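Local coordinates for protein imidazolonepropionase (PDB 2Q09) that catalyses the hydrolytic ring opening of imidazolone-5-propanoate to N-formimidoyl-L-glutamate, the third step of histidine degradation, at residues A[312-317]-A[339-344]; A[284-289]-A[300-305]. All blocks are in the same frame, centred on the assembly; numbering follows the deposited sequence.

Contact 1 of 2, residues A[312-317]-A[339-344]; sequences MAVSSD and FGLTPV. With FE (Fe (III) ion), chain B.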
# COMPACT_ATOMS: atom_id res chain seq x y z
N MSE A 312 4.56 -12.18 -1.45
CA MSE A 312 4.00 -11.48 -0.31
C MSE A 312 4.47 -10.04 -0.24
O MSE A 312 5.68 -9.76 -0.18
CB MSE A 312 4.38 -12.19 0.99
CG MSE A 312 4.01 -13.68 1.04
SE MSE A 312 4.66 -14.47 2.69
CE MSE A 312 6.52 -14.58 2.28
N ALA A 313 3.52 -9.12 -0.26
CA ALA A 313 3.85 -7.71 -0.15
C ALA A 313 3.71 -7.36 1.33
O ALA A 313 3.06 -8.08 2.09
CB ALA A 313 2.88 -6.86 -0.98
N VAL A 314 4.35 -6.27 1.74
CA VAL A 314 4.27 -5.81 3.12
C VAL A 314 3.83 -4.35 3.06
O VAL A 314 4.38 -3.57 2.26
CB VAL A 314 5.63 -5.89 3.84
CG1 VAL A 314 5.54 -5.21 5.20
CG2 VAL A 314 6.04 -7.35 4.02
N SER A 315 2.86 -3.97 3.89
CA SER A 315 2.37 -2.60 3.89
C SER A 315 2.05 -2.11 5.31
O SER A 315 1.86 -2.92 6.21
CB SER A 315 1.12 -2.50 3.01
OG SER A 315 0.67 -1.15 2.92
N SER A 316 1.98 -0.80 5.48
CA SER A 316 1.72 -0.18 6.78
C SER A 316 0.26 -0.20 7.25
O SER A 316 -0.01 -0.14 8.46
CB SER A 316 2.19 1.28 6.76
OG SER A 316 1.40 2.04 5.85
N ASP A 317 -0.67 -0.29 6.30
CA ASP A 317 -2.10 -0.29 6.62
C ASP A 317 -2.45 0.93 7.47
O ASP A 317 -3.36 0.88 8.30
CB ASP A 317 -2.51 -1.57 7.35
CG ASP A 317 -4.03 -1.69 7.52
OD1 ASP A 317 -4.76 -1.21 6.63
OD2 ASP A 317 -4.48 -2.28 8.53
N PHE A 339 6.16 -11.84 11.79
CA PHE A 339 5.75 -12.86 10.83
C PHE A 339 6.89 -13.74 10.35
O PHE A 339 6.68 -14.67 9.58
CB PHE A 339 5.05 -12.21 9.63
CG PHE A 339 3.74 -11.54 9.97
CD1 PHE A 339 3.08 -11.83 11.16
CD2 PHE A 339 3.16 -10.64 9.09
CE1 PHE A 339 1.85 -11.24 11.46
CE2 PHE A 339 1.93 -10.05 9.36
CZ PHE A 339 1.27 -10.35 10.56
N GLY A 340 8.10 -13.43 10.81
CA GLY A 340 9.25 -14.24 10.43
C GLY A 340 9.86 -14.04 9.05
O GLY A 340 10.67 -14.86 8.62
N LEU A 341 9.48 -12.98 8.35
CA LEU A 341 10.05 -12.73 7.03
C LEU A 341 11.52 -12.37 7.17
O LEU A 341 11.98 -11.94 8.23
CB LEU A 341 9.32 -11.59 6.32
CG LEU A 341 8.13 -11.91 5.41
CD1 LEU A 341 7.01 -12.55 6.20
CD2 LEU A 341 7.65 -10.61 4.75
N THR A 342 12.27 -12.55 6.09
CA THR A 342 13.68 -12.18 6.08
C THR A 342 13.74 -10.74 5.60
O THR A 342 12.79 -10.25 4.99
CB THR A 342 14.49 -13.05 5.10
OG1 THR A 342 13.97 -12.87 3.78
CG2 THR A 342 14.39 -14.52 5.47
N PRO A 343 14.84 -10.03 5.89
CA PRO A 343 14.89 -8.64 5.41
C PRO A 343 14.76 -8.57 3.88
O PRO A 343 14.25 -7.59 3.35
CB PRO A 343 16.25 -8.15 5.90
CG PRO A 343 16.42 -8.92 7.21
CD PRO A 343 15.96 -10.31 6.81
N VAL A 344 15.21 -9.61 3.18
CA VAL A 344 15.13 -9.60 1.73
C VAL A 344 13.68 -9.81 1.27
O VAL A 344 13.26 -9.21 0.27
CB VAL A 344 16.09 -10.66 1.10
CG1 VAL A 344 15.58 -12.08 1.34
CG2 VAL A 344 16.25 -10.37 -0.38
FE FE B . -6.77 -1.68 5.63
O HOH W 1 -6.94 -2.77 7.81

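Contact 2 of 2, residues A[284-289]-A[300-305]; sequences ATLLPT and PPVVAL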
# COMPACT_ATOMS: atom_id res chain seq x y z
N ALA A 284 -0.29 -11.62 -2.00
CA ALA A 284 -0.79 -11.69 -0.63
C ALA A 284 -0.14 -10.53 0.12
O ALA A 284 1.09 -10.47 0.24
CB ALA A 284 -0.40 -13.03 0.01
N THR A 285 -0.95 -9.61 0.62
CA THR A 285 -0.41 -8.47 1.33
C THR A 285 -0.48 -8.64 2.85
O THR A 285 -1.56 -8.79 3.43
CB THR A 285 -1.14 -7.17 0.93
OG1 THR A 285 -1.00 -6.96 -0.48
CG2 THR A 285 -0.51 -5.96 1.66
N LEU A 286 0.68 -8.63 3.48
CA LEU A 286 0.78 -8.78 4.92
C LEU A 286 0.72 -7.41 5.59
O LEU A 286 1.37 -6.46 5.14
CB LEU A 286 2.09 -9.49 5.28
CG LEU A 286 2.24 -10.87 4.61
CD1 LEU A 286 3.61 -11.45 4.95
CD2 LEU A 286 1.13 -11.81 5.10
N LEU A 287 -0.06 -7.32 6.66
CA LEU A 287 -0.23 -6.06 7.38
C LEU A 287 0.10 -6.33 8.84
O LEU A 287 -0.80 -6.46 9.69
CB LEU A 287 -1.68 -5.59 7.22
CG LEU A 287 -2.08 -5.42 5.74
CD1 LEU A 287 -3.58 -5.16 5.64
CD2 LEU A 287 -1.30 -4.27 5.11
N PRO A 288 1.40 -6.44 9.15
CA PRO A 288 1.92 -6.72 10.50
C PRO A 288 1.57 -5.70 11.58
O PRO A 288 1.40 -6.06 12.74
CB PRO A 288 3.42 -6.82 10.27
CG PRO A 288 3.65 -5.82 9.17
CD PRO A 288 2.50 -6.13 8.22
N THR A 289 1.46 -4.43 11.20
CA THR A 289 1.15 -3.38 12.16
C THR A 289 -0.24 -3.52 12.78
O THR A 289 -0.42 -3.29 13.97
CB THR A 289 1.31 -1.99 11.53
OG1 THR A 289 2.65 -1.85 11.03
CG2 THR A 289 1.05 -0.90 12.56
N PRO A 300 -0.68 -15.02 10.00
CA PRO A 300 -1.02 -15.32 8.61
C PRO A 300 -0.19 -16.55 8.23
O PRO A 300 0.90 -16.75 8.77
CB PRO A 300 -0.57 -14.08 7.85
CG PRO A 300 -0.66 -12.99 8.87
CD PRO A 300 -0.10 -13.68 10.12
N PRO A 301 -0.69 -17.40 7.33
CA PRO A 301 0.05 -18.60 6.92
C PRO A 301 1.27 -18.34 6.04
O PRO A 301 1.34 -18.78 4.89
CB PRO A 301 -1.02 -19.42 6.20
CG PRO A 301 -1.80 -18.34 5.50
CD PRO A 301 -1.95 -17.29 6.58
N VAL A 302 2.24 -17.62 6.60
CA VAL A 302 3.47 -17.26 5.88
C VAL A 302 4.23 -18.48 5.33
O VAL A 302 4.60 -18.51 4.15
CB VAL A 302 4.43 -16.46 6.80
CG1 VAL A 302 5.78 -16.28 6.13
CG2 VAL A 302 3.82 -15.10 7.11
N VAL A 303 4.46 -19.47 6.18
CA VAL A 303 5.17 -20.66 5.74
C VAL A 303 4.48 -21.30 4.54
O VAL A 303 5.11 -21.62 3.54
CB VAL A 303 5.29 -21.70 6.89
CG1 VAL A 303 5.89 -23.00 6.37
CG2 VAL A 303 6.16 -21.13 8.00
N ALA A 304 3.16 -21.49 4.63
CA ALA A 304 2.41 -22.09 3.54
C ALA A 304 2.43 -21.22 2.27
O ALA A 304 2.53 -21.74 1.16
CB ALA A 304 0.97 -22.35 3.97
N LEU A 305 2.33 -19.91 2.44
CA LEU A 305 2.36 -19.01 1.30
C LEU A 305 3.71 -19.13 0.60
O LEU A 305 3.79 -19.10 -0.63
CB LEU A 305 2.14 -17.56 1.74
CG LEU A 305 0.72 -17.17 2.14
CD1 LEU A 305 0.75 -15.76 2.74
CD2 LEU A 305 -0.21 -17.22 0.93

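Contact 1 of 2, residues A[312-317]-A[339-344]
Asp317 OD1 grips the iron at 2.3 Å, three residues past Val314, whose side chain meets Leu341 across the contact. With CG anti to the backbone N (chi1 -172°), the carboxylate reaches out toward the metal and binds through that one oxygen; OD2 stays 3.7 Å from the iron and instead takes a hydrogen bond donated by an iron-bound water, 2.6 Å from the water oxygen to OD2. With OD1 on the iron and OD2 on its water, both oxygens are held, which should restrict rotation of the carboxylate. His72, His74 and His242 supply the other protein ligands. Behind this site, Ser315 OG is hydrogen-bonded to both Asp70 OD2 and His72 O, tying the residue just past strand 312-314 to the end of strand 63-73, where His72 sits; His74 follows just beyond it.

The contact proper is apolar and buried. Val314 and Leu341 reach tip to tip, CG2 of the valine 3.7 Å from CD2 of the leucine. The selenomethionine at Met312, on the same face of the strand, brings its CE methyl more loosely to Leu341 CG, at 4.4 Å. Leu341 also rests on Leu286 and Val302, so it packs against side chains of two neighbouring strands and of helix 302-307. An aspartate at the C-terminal end of a barrel strand, joining histidines on a metal, is the hallmark of the amidohydrolase TIM barrel.

Contact 2 of 2, residues A[284-289]-A[300-305]
With chi1 -57° and chi2 176°, Leu286 turns its CG opposite the carbonyl carbon and extends the chain, delivering its two methyls to different partners on 300-305. CD2 lies 4.0 Å from Pro300 CB, where the leucine side chain and the proline ring cross obliquely. CD1 goes the other way, to Val302 CG2 at a looser 4.2 Å. Leu305 has the same kind of first torsion (chi1 -74°), which directs CD1 toward the strand, 4.0 Å from Ala284 CB. Ala284 and Leu286, two apart on the strand, therefore both face the start of helix 302-307, one meeting Leu305 and the other spanning Pro300 and Val302.

This is the packing of a beta-alpha unit in the TIM barrel of the amidohydrolases: strand 283-286 belongs to the barrel wall, the chain then runs through helix 288-293 and a loop, and helix 302-307 covers the outer side of the strand before the next parallel strand, 312-314. Pro301, at the N-cap position, is the centre of an inverse gamma turn in which Val302 N donates to Pro300 O at 2.7 Å. Pro301 O then accepts from Leu305 N at 2.9 Å, in the first helical turn.

No polar bond crosses between the segments, and all five touching residues are buried. The nearest atom of the Leu286 side chain is about 12 Å from the iron, so this is packing behind the site. Met312 of the following strand lies against Leu286, Val302 and Leu305, filling in beside them. On the far side of the strand Thr285 turns to Ser262 and Asp264.

The centres of the two contacts lie about 8 Å apart, on the same side of the chain's centre. They follow in series: contact 2 closes at Leu305, and helix 302-307 is followed, after a short loop, by strand 312-314, where contact 1 opens. Their strands, 283-286 and 312-314, are parallel neighbours in the barrel, probably joined by hydrogen bonds from Ala313 N to Ala284 O (2.8 Å) and from Leu286 N to Ala313 O (2.8 Å). The Phe339 ring of contact 1 packs on both segments of contact 2, CE1 3.4 Å from Pro300 CD and CE2 3.5 Å from Pro288 CA. Together the two contacts pack the outer side of neighbouring barrel strands, and just past the second of them lies the iron ligand Asp317.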